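Local coordinates for response regulator receiver domain protein (CheY-like) (Methylobacillus flagellatus KT, PDB 3I42), which is of unknown function but, as a CheY-like receiver domain, probably takes up a phosphoryl group on an aspartate in two-component signalling, at residues K67-R70 against A71-M74; H41-T45 against R46-A50; V51-D54 against L55-D59; N89-G92 against K93-E97. All blocks are in the same frame, centred on the assembly; numbering follows the deposited sequence.

The four contacts are local turns strung along one receiver domain and joined by packing and one salt bridge. Interaction 3 holds the predicted phosphorylation site, D54, at the end of central strand 50-54. Interactions 1 and 2 have centres about 10 Å apart and meet through M43, against which L69, L72 and M74 all pack; M43 SD also reaches V51 CG2 of interaction 3 at 3.6 Å. Interaction 4 borders interaction 3 through L55, whose CD1 lies 4.0 Å from L91 CD2, and is tied to interaction 1 by the salt bridge K67 NZ to E94 OE1, 2.7 Å. Interactions 2 and 4 lie on opposite sides of the chain's centre and do not touch; their nearest atoms are about 14 Å apart.

Interaction 1. Residues K67-R70 against A71-M74; sequences KQLR and ALPM
L69 and L72 share a first torsion that sets CG beside the backbone N and opposite the carbonyl carbon (chi1 -58° and -79°), and, on the backbone turn that places them three residues apart, the two branches lie side by side and point the same way. The touch is made by one methyl of each, L69 CD2 to L72 CD1 at 4.1 Å. The backbone turn is held by L72 N donating to L69 O at 3.2 Å, with the donor standing above the carbonyl plane. A second, weak bond joins L72 N to Q68 O at 3.3 Å, and the same Q68 oxygen takes another weak bond from A71 N, so the helix ends on one moderate and two weak backbone bonds. M74 returns to this end from beyond P73: its chain bends at the thioether (chi3 -73°) and brings methyl CE to 3.3 Å from L69 O, with R70 O at 3.7 Å. Replacing L72 by an alanine would probably open a gap beside L69 CD2 and take from L40 and M43 the branched end they pack on. R70 turns away, its NH2 bound by D100 and the carbonyl of L98. L69 faces the sheet, packing on V51 and I53 of strand 50-54 and F80 of strand 79-84, while L40 of helix 36-45 touches both L69 and L72.

Interaction 2. Residues H41-T45 against R46-A50; sequences HAMST and RGYDA
The carbonyl oxygen of A42 is approached by several groups at the point where R46 leaves the helix. R46 N donates to A42 O at 3.0 Å, a nearly straight bond (163°) running almost along the C=O axis, as in a regular helical turn. T45 OG1 adds a weak bond to the same oxygen at 3.5 Å; with chi1 of 70° the hydroxyl sits between the backbone N and the carbonyl carbon, turned back over the helix, and there it also meets R46 CG at 3.3 Å. The Y48 ring comes in from the side of the strand that follows, bringing CE2 to 3.9 Å from A42 O, which lies at the ring's edge and near its plane. M43 CE meets that edge as well, 4.2 Å from Y48 CD2. Beyond the ring, R46 NE bends over to a weak bond with Y48 OH (3.4 Å), a hydroxyl that is hydrogen-bonded to D31. L7 of strand 4-9 packs against A42, M43 and Y48. This helix end with its short return to strand 50-54 is the alpha-to-beta half of a right-handed beta-alpha-beta crossover, the repeating connection of the CheY-like receiver fold.

Interaction 3. Residues V51-D54 against L55-D59; sequences VFID and LNLPD
The D54 carboxylate is turned onto the backbone of N56 across the bend that ends strand 50-54. With its CG opposite the backbone N (chi1 -161°), D54 swings OD1 forward along the chain, where the anti lone pair of that oxygen receives N56 N at 2.9 Å and 160°. A side-chain oxygen bonded to the N-H two residues on makes this an Asx turn. N56 CB lies beside the same oxygen at 3.5 Å. The other oxygen, OD2, looks away from the turn to a salt bridge with K105, and E10 OE1 also lies close to it, consistent with the acidic pocket of receiver domains; D54 is the predicted phosphorylation site and carries no phosphoryl group here. With one oxygen held by N56 N and the other by K105, the carboxylate is restrained in its rotation. With an alanine in place of D54, N56 N-H would probably lose its acceptor and K105 its salt-bridge partner, leaving the turn less firmly set. L57 doubles back toward the strand: its CG rests 3.5 Å from D54 O, and its CD1 reaches I53 CG2 at 4.1 Å, the two apolar side chains crossing at about a right angle. L55 departs in another direction, although its CD2 stays 4.1 Å from I53 O. The strand end and its turn together reach several neighbours: L57 packs on V9 of strand 4-9 and L65 of helix 62-71, I53 on V66 of that helix, and L55 on A82 and S84 of strand 79-84.

Interaction 4. Residues N89-G92 against K93-E97; sequences NDLG and KEACE
G92, at the N-cap position of helix 93-98, meets the first turn through its carbonyl. C96 N donates to G92 O at 3.1 Å in an almost perfectly straight bond (178°), the first i to i+4 link of the helix. Without a side chain of its own, G92 contributes only backbone to the cap. Two further groups gather near the same oxygen, A95 CB at 3.7 Å and C96 SG at 3.4 Å, so one carbonyl is bordered by a methyl and a sulfur as well as being bonded.

A95 points its methyl back toward the incoming loop, where L91 meets it: CD2 of the leucine lies 3.9 Å from A95 CB. This small apolar touch joins the loop to the first helical turn, both residues being buried.

K93 takes the other direction. Its CB touches G92 C, but the extended chain runs off along the helix and bends only at its end (chi4 -61°), which turns NZ onto E97 in a salt bridge. NZ meets E97 OE2 at 2.8 Å, one helical turn on, from above the carboxylate plane (36° out of it).

C96 SG forms a disulfide with C96 of the second subunit, and L91 packs on G92 of that neighbouring chain, so this cap lies at the subunit interface. Within its own chain, L91 rests on A82 of strand 79-84, and the carbonyl of C96 is hydrogen-bonded to Y102 of strand 101-104, the edge strand beside it.

Interaction 1. Residues K67-R70 against A71-M74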
loop_
_atom_site.group_PDB
_atom_site.type_symbol
_atom_site.label_atom_id
_atom_site.label_comp_id
_atom_site.label_asym_id
_atom_site.label_seq_id
_atom_site.Cartn_x
_atom_site.Cartn_y
_atom_site.Cartn_z
ATOM N N LYS A 67 7.222 -2.059 -11.745
ATOM C CA LYS A 67 6.821 -3.367 -12.289
ATOM C C LYS A 67 7.963 -4.060 -12.989
ATOM O O LYS A 67 8.104 -5.265 -12.831
ATOM C CB LYS A 67 5.685 -3.234 -13.277
ATOM C CG LYS A 67 4.397 -2.808 -12.691
ATOM C CD LYS A 67 3.361 -2.651 -13.809
ATOM C CE LYS A 67 2.020 -2.247 -13.230
ATOM N NZ LYS A 67 1.300 -1.338 -14.183
ATOM N N GLN A 68 8.783 -3.319 -13.745
ATOM C CA GLN A 68 9.985 -3.910 -14.382
ATOM C C GLN A 68 11.039 -4.342 -13.382
ATOM O O GLN A 68 11.584 -5.448 -13.482
ATOM C CB GLN A 68 10.684 -2.977 -15.393
ATOM C CG GLN A 68 9.825 -2.108 -16.338
ATOM C CD GLN A 68 8.689 -2.860 -17.022
ATOM O OE1 GLN A 68 8.926 -3.865 -17.684
ATOM N NE2 GLN A 68 7.445 -2.355 -16.884
ATOM N N LEU A 69 11.360 -3.461 -12.435
ATOM C CA LEU A 69 12.412 -3.733 -11.440
ATOM C C LEU A 69 12.083 -4.924 -10.548
ATOM O O LEU A 69 12.962 -5.742 -10.254
ATOM C CB LEU A 69 12.684 -2.488 -10.573
ATOM C CG LEU A 69 13.116 -1.197 -11.269
ATOM C CD1 LEU A 69 13.260 -0.041 -10.248
ATOM C CD2 LEU A 69 14.422 -1.388 -12.038
ATOM N N ARG A 70 10.823 -5.033 -10.138
ATOM C CA ARG A 70 10.366 -6.190 -9.374
ATOM C C ARG A 70 10.555 -7.515 -10.118
ATOM O O ARG A 70 10.727 -8.567 -9.489
ATOM C CB ARG A 70 8.897 -6.049 -9.021
ATOM C CG ARG A 70 8.623 -5.138 -7.831
ATOM C CD ARG A 70 7.208 -5.354 -7.296
ATOM N NE ARG A 70 6.922 -4.458 -6.180
ATOM C CZ ARG A 70 7.395 -4.623 -4.947
ATOM N NH1 ARG A 70 8.194 -5.657 -4.649
ATOM N NH2 ARG A 70 7.082 -3.738 -4.013
ATOM N N ALA A 71 10.489 -7.464 -11.450
ATOM C CA ALA A 71 10.576 -8.669 -12.273
ATOM C C ALA A 71 12.018 -9.043 -12.605
ATOM O O ALA A 71 12.263 -10.112 -13.129
ATOM C CB ALA A 71 9.732 -8.522 -13.562
ATOM N N LEU A 72 12.977 -8.176 -12.310
ATOM C CA LEU A 72 14.377 -8.538 -12.477
ATOM C C LEU A 72 14.769 -9.665 -11.526
ATOM O O LEU A 72 14.169 -9.808 -10.447
ATOM C CB LEU A 72 15.280 -7.341 -12.247
ATOM C CG LEU A 72 15.400 -6.363 -13.393
ATOM C CD1 LEU A 72 16.073 -5.088 -12.897
ATOM C CD2 LEU A 72 16.203 -6.984 -14.514
ATOM N N PRO A 73 15.768 -10.487 -11.918
ATOM C CA PRO A 73 16.203 -11.505 -10.978
ATOM C C PRO A 73 17.075 -10.837 -9.925
ATOM O O PRO A 73 18.143 -10.263 -10.243
ATOM C CB PRO A 73 17.030 -12.478 -11.836
ATOM C CG PRO A 73 17.062 -11.905 -13.233
ATOM C CD PRO A 73 16.618 -10.473 -13.122
ATOM N N MET A 74 16.584 -10.884 -8.693
ATOM C CA MET A 74 17.268 -10.333 -7.553
ATOM C C MET A 74 17.568 -11.472 -6.592
ATOM O O MET A 74 16.682 -12.274 -6.247
ATOM C CB MET A 74 16.383 -9.295 -6.861
ATOM C CG MET A 74 16.450 -7.894 -7.452
ATOM S SD MET A 74 15.168 -6.830 -6.741
ATOM C CE MET A 74 13.677 -7.495 -7.530
#

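Interaction 2. Residues H41-T45 against R46-A50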
loop_
_atom_site.group_PDB
_atom_site.type_symbol
_atom_site.label_atom_id
_atom_site.label_comp_id
_atom_site.label_asym_id
_atom_site.label_seq_id
_atom_site.Cartn_x
_atom_site.Cartn_y
_atom_site.Cartn_z
ATOM N N HIS A 41 19.557 -0.936 -15.688
ATOM C CA HIS A 41 20.982 -1.317 -15.741
ATOM C C HIS A 41 21.629 -1.385 -14.374
ATOM O O HIS A 41 22.409 -2.309 -14.117
ATOM C CB HIS A 41 21.790 -0.407 -16.660
ATOM C CG HIS A 41 21.414 -0.534 -18.106
ATOM N ND1 HIS A 41 20.964 0.535 -18.859
ATOM C CD2 HIS A 41 21.398 -1.608 -18.936
ATOM C CE1 HIS A 41 20.693 0.125 -20.089
ATOM N NE2 HIS A 41 20.947 -1.171 -20.162
ATOM N N ALA A 42 21.303 -0.427 -13.489
ATOM C CA ALA A 42 21.858 -0.410 -12.117
ATOM C C ALA A 42 21.391 -1.600 -11.288
ATOM O O ALA A 42 22.166 -2.206 -10.551
ATOM C CB ALA A 42 21.540 0.911 -11.398
ATOM N N MET A 43 20.120 -1.945 -11.410
ATOM C CA MET A 43 19.570 -3.032 -10.601
ATOM C C MET A 43 19.971 -4.408 -11.124
ATOM O O MET A 43 19.907 -5.399 -10.388
ATOM C CB MET A 43 18.061 -2.904 -10.522
ATOM C CG MET A 43 17.657 -1.766 -9.638
ATOM S SD MET A 43 16.689 -2.307 -8.270
ATOM C CE MET A 43 17.452 -3.825 -7.715
ATOM N N SER A 44 20.367 -4.451 -12.398
ATOM C CA SER A 44 21.002 -5.623 -12.989
ATOM C C SER A 44 22.248 -5.934 -12.180
ATOM O O SER A 44 22.350 -6.980 -11.542
ATOM C CB SER A 44 21.453 -5.353 -14.439
ATOM O OG SER A 44 20.371 -5.157 -15.332
ATOM N N THR A 45 23.179 -4.992 -12.196
ATOM C CA THR A 45 24.532 -5.241 -11.736
ATOM C C THR A 45 24.681 -5.226 -10.209
ATOM O O THR A 45 25.452 -6.022 -9.652
ATOM C CB THR A 45 25.523 -4.251 -12.404
ATOM O OG1 THR A 45 25.295 -2.931 -11.889
ATOM C CG2 THR A 45 25.335 -4.237 -13.933
ATOM N N ARG A 46 23.965 -4.326 -9.532
ATOM C CA ARG A 46 24.098 -4.183 -8.076
ATOM C C ARG A 46 22.775 -4.458 -7.366
ATOM O O ARG A 46 21.701 -4.218 -7.926
ATOM C CB ARG A 46 24.576 -2.778 -7.693
ATOM C CG ARG A 46 25.538 -2.086 -8.673
ATOM C CD ARG A 46 26.643 -1.311 -7.921
ATOM N NE ARG A 46 26.176 -0.718 -6.652
ATOM C CZ ARG A 46 26.956 -0.136 -5.732
ATOM N NH1 ARG A 46 26.407 0.361 -4.627
ATOM N NH2 ARG A 46 28.278 -0.045 -5.903
ATOM N N GLY A 47 22.857 -4.950 -6.131
ATOM C CA GLY A 47 21.669 -5.179 -5.291
ATOM C C GLY A 47 21.467 -3.988 -4.370
ATOM O O GLY A 47 22.431 -3.334 -3.970
ATOM N N TYR A 48 20.217 -3.690 -4.058
ATOM C CA TYR A 48 19.881 -2.577 -3.196
ATOM C C TYR A 48 18.878 -3.024 -2.187
ATOM O O TYR A 48 18.050 -3.878 -2.466
ATOM C CB TYR A 48 19.308 -1.428 -4.010
ATOM C CG TYR A 48 20.339 -0.810 -4.909
ATOM C CD1 TYR A 48 21.277 0.106 -4.402
ATOM C CD2 TYR A 48 20.407 -1.149 -6.254
ATOM C CE1 TYR A 48 22.252 0.667 -5.226
ATOM C CE2 TYR A 48 21.390 -0.599 -7.092
ATOM C CZ TYR A 48 22.294 0.306 -6.581
ATOM O OH TYR A 48 23.248 0.865 -7.411
ATOM N N ASP A 49 18.943 -2.432 -1.003
ATOM C CA ASP A 49 17.962 -2.695 0.019
ATOM C C ASP A 49 16.705 -1.856 -0.192
ATOM O O ASP A 49 15.609 -2.294 0.141
ATOM C CB ASP A 49 18.566 -2.397 1.400
ATOM C CG ASP A 49 19.830 -3.228 1.675
ATOM O OD1 ASP A 49 19.687 -4.429 2.004
ATOM O OD2 ASP A 49 20.951 -2.690 1.542
ATOM N N ALA A 50 16.886 -0.628 -0.696
ATOM C CA ALA A 50 15.769 0.304 -0.904
ATOM C C ALA A 50 15.964 1.055 -2.209
ATOM O O ALA A 50 17.063 1.481 -2.530
ATOM C CB ALA A 50 15.659 1.289 0.248
#

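Interaction 3. Residues V51-D54 against L55-D59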
loop_
_atom_site.group_PDB
_atom_site.type_symbol
_atom_site.label_atom_id
_atom_site.label_comp_id
_atom_site.label_asym_id
_atom_site.label_seq_id
_atom_site.Cartn_x
_atom_site.Cartn_y
_atom_site.Cartn_z
ATOM N N VAL A 51 14.884 1.195 -2.963
ATOM C CA VAL A 51 14.925 1.899 -4.234
ATOM C C VAL A 51 13.869 3.000 -4.177
ATOM O O VAL A 51 12.687 2.716 -3.935
ATOM C CB VAL A 51 14.674 0.923 -5.431
ATOM C CG1 VAL A 51 14.633 1.656 -6.776
ATOM C CG2 VAL A 51 15.727 -0.202 -5.457
ATOM N N PHE A 52 14.291 4.247 -4.386
ATOM C CA PHE A 52 13.365 5.403 -4.319
ATOM C C PHE A 52 13.086 5.876 -5.709
ATOM O O PHE A 52 14.018 6.259 -6.420
ATOM C CB PHE A 52 13.924 6.571 -3.490
ATOM C CG PHE A 52 14.203 6.198 -2.062
ATOM C CD1 PHE A 52 13.275 6.475 -1.074
ATOM C CD2 PHE A 52 15.404 5.575 -1.725
ATOM C CE1 PHE A 52 13.504 6.128 0.233
ATOM C CE2 PHE A 52 15.671 5.209 -0.412
ATOM C CZ PHE A 52 14.709 5.474 0.577
ATOM N N ILE A 53 11.812 5.826 -6.100
ATOM C CA ILE A 53 11.443 6.121 -7.487
ATOM C C ILE A 53 10.534 7.337 -7.568
ATOM O O ILE A 53 9.424 7.310 -7.049
ATOM C CB ILE A 53 10.748 4.902 -8.172
ATOM C CG1 ILE A 53 11.695 3.712 -8.268
ATOM C CG2 ILE A 53 10.284 5.254 -9.587
ATOM C CD1 ILE A 53 10.979 2.380 -8.334
ATOM N N ASP A 54 11.009 8.397 -8.219
ATOM C CA ASP A 54 10.162 9.503 -8.599
ATOM C C ASP A 54 9.079 9.004 -9.533
ATOM O O ASP A 54 9.337 8.192 -10.430
ATOM C CB ASP A 54 10.995 10.593 -9.271
ATOM C CG ASP A 54 10.288 11.955 -9.280
ATOM O OD1 ASP A 54 9.156 12.073 -9.818
ATOM O OD2 ASP A 54 10.878 12.914 -8.734
ATOM N N LEU A 55 7.851 9.457 -9.334
ATOM C CA LEU A 55 6.767 8.907 -10.128
ATOM C C LEU A 55 6.716 9.534 -11.524
ATOM O O LEU A 55 6.006 9.026 -12.409
ATOM C CB LEU A 55 5.421 9.022 -9.403
ATOM C CG LEU A 55 5.234 8.172 -8.157
ATOM C CD1 LEU A 55 3.796 8.279 -7.661
ATOM C CD2 LEU A 55 5.586 6.706 -8.362
ATOM N N ASN A 56 7.495 10.604 -11.717
ATOM C CA ASN A 56 7.583 11.348 -12.969
ATOM C C ASN A 56 8.973 11.225 -13.524
ATOM O O ASN A 56 9.872 11.881 -13.048
ATOM C CB ASN A 56 7.372 12.844 -12.705
ATOM C CG ASN A 56 5.916 13.219 -12.477
ATOM O OD1 ASN A 56 5.008 12.699 -13.138
ATOM N ND2 ASN A 56 5.686 14.166 -11.551
ATOM N N LEU A 57 9.175 10.414 -14.543
ATOM C CA LEU A 57 10.522 10.209 -15.038
ATOM C C LEU A 57 10.612 10.604 -16.518
ATOM O O LEU A 57 9.581 10.724 -17.170
ATOM C CB LEU A 57 10.944 8.765 -14.794
ATOM C CG LEU A 57 11.310 8.427 -13.356
ATOM C CD1 LEU A 57 11.416 6.918 -13.207
ATOM C CD2 LEU A 57 12.640 9.122 -12.970
ATOM N N PRO A 58 11.833 10.858 -17.036
ATOM C CA PRO A 58 11.822 11.303 -18.418
ATOM C C PRO A 58 11.286 10.208 -19.379
ATOM O O PRO A 58 10.450 10.512 -20.243
ATOM C CB PRO A 58 13.298 11.622 -18.713
ATOM C CG PRO A 58 14.033 11.505 -17.379
ATOM C CD PRO A 58 13.199 10.683 -16.493
ATOM N N ASP A 59 11.719 8.961 -19.190
ATOM C CA ASP A 59 11.465 7.880 -20.158
ATOM C C ASP A 59 10.347 6.889 -19.766
ATOM O O ASP A 59 10.177 5.857 -20.437
ATOM C CB ASP A 59 12.767 7.084 -20.392
ATOM C CG ASP A 59 13.413 6.602 -19.075
ATOM O OD1 ASP A 59 13.068 7.132 -17.977
ATOM O OD2 ASP A 59 14.280 5.703 -19.139
#

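Interaction 4. Residues N89-G92 against K93-E97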
loop_
_atom_site.group_PDB
_atom_site.type_symbol
_atom_site.label_atom_id
_atom_site.label_comp_id
_atom_site.label_asym_id
_atom_site.label_seq_id
_atom_site.Cartn_x
_atom_site.Cartn_y
_atom_site.Cartn_z
ATOM N N ASN A 89 -3.658 12.086 -6.418
ATOM C CA ASN A 89 -3.606 12.189 -7.886
ATOM C C ASN A 89 -2.692 11.155 -8.535
ATOM O O ASN A 89 -3.011 10.611 -9.606
ATOM C CB ASN A 89 -3.166 13.605 -8.305
ATOM C CG ASN A 89 -3.813 14.708 -7.453
ATOM O OD1 ASN A 89 -5.010 14.990 -7.580
ATOM N ND2 ASN A 89 -3.016 15.332 -6.579
ATOM N N ASP A 90 -1.567 10.884 -7.872
ATOM C CA ASP A 90 -0.510 10.055 -8.443
ATOM C C ASP A 90 -0.544 8.576 -7.989
ATOM O O ASP A 90 0.001 7.704 -8.688
ATOM C CB ASP A 90 0.866 10.703 -8.195
ATOM N N LEU A 91 -1.198 8.286 -6.854
ATOM C CA LEU A 91 -1.212 6.917 -6.302
ATOM C C LEU A 91 -2.566 6.251 -6.405
ATOM O O LEU A 91 -3.424 6.461 -5.558
ATOM C CB LEU A 91 -0.788 6.910 -4.836
ATOM C CG LEU A 91 0.565 7.502 -4.467
ATOM C CD1 LEU A 91 0.544 7.835 -3.011
ATOM C CD2 LEU A 91 1.688 6.537 -4.772
ATOM N N GLY A 92 -2.766 5.436 -7.425
ATOM C CA GLY A 92 -3.983 4.655 -7.493
ATOM C C GLY A 92 -3.819 3.292 -6.865
ATOM O O GLY A 92 -2.907 3.048 -6.069
ATOM N N LYS A 93 -4.715 2.394 -7.246
ATOM C CA LYS A 93 -4.763 1.024 -6.749
ATOM C C LYS A 93 -3.463 0.211 -6.920
ATOM O O LYS A 93 -3.014 -0.442 -5.978
ATOM C CB LYS A 93 -5.921 0.309 -7.446
ATOM C CG LYS A 93 -6.119 -1.081 -6.990
ATOM C CD LYS A 93 -7.316 -1.671 -7.676
ATOM C CE LYS A 93 -7.497 -3.088 -7.195
ATOM N NZ LYS A 93 -6.303 -3.904 -7.534
ATOM N N GLU A 94 -2.903 0.228 -8.135
ATOM C CA GLU A 94 -1.666 -0.496 -8.464
ATOM C C GLU A 94 -0.434 0.085 -7.760
ATOM O O GLU A 94 0.449 -0.653 -7.363
ATOM C CB GLU A 94 -1.435 -0.534 -9.987
ATOM C CG GLU A 94 -2.067 -1.736 -10.703
ATOM C CD GLU A 94 -1.238 -2.211 -11.914
ATOM O OE1 GLU A 94 -1.016 -1.373 -12.843
ATOM O OE2 GLU A 94 -0.807 -3.408 -11.927
ATOM N N ALA A 95 -0.391 1.403 -7.607
ATOM C CA ALA A 95 0.693 2.059 -6.860
ATOM C C ALA A 95 0.694 1.648 -5.386
ATOM O O ALA A 95 1.726 1.293 -4.834
ATOM C CB ALA A 95 0.619 3.574 -7.012
ATOM N N CYS A 96 -0.471 1.687 -4.755
ATOM C CA CYS A 96 -0.652 1.088 -3.431
ATOM C C CYS A 96 -0.128 -0.357 -3.369
ATOM O O CYS A 96 0.557 -0.747 -2.412
ATOM C CB CYS A 96 -2.127 1.132 -3.042
ATOM S SG CYS A 96 -2.778 2.800 -2.716
ATOM N N GLU A 97 -0.397 -1.142 -4.411
ATOM C CA GLU A 97 -0.025 -2.557 -4.372
ATOM C C GLU A 97 1.456 -2.801 -4.614
ATOM O O GLU A 97 2.041 -3.680 -3.984
ATOM C CB GLU A 97 -0.883 -3.358 -5.344
ATOM C CG GLU A 97 -2.360 -3.332 -4.958
ATOM C CD GLU A 97 -3.261 -3.972 -5.980
ATOM O OE1 GLU A 97 -2.875 -3.975 -7.161
ATOM O OE2 GLU A 97 -4.354 -4.461 -5.608
#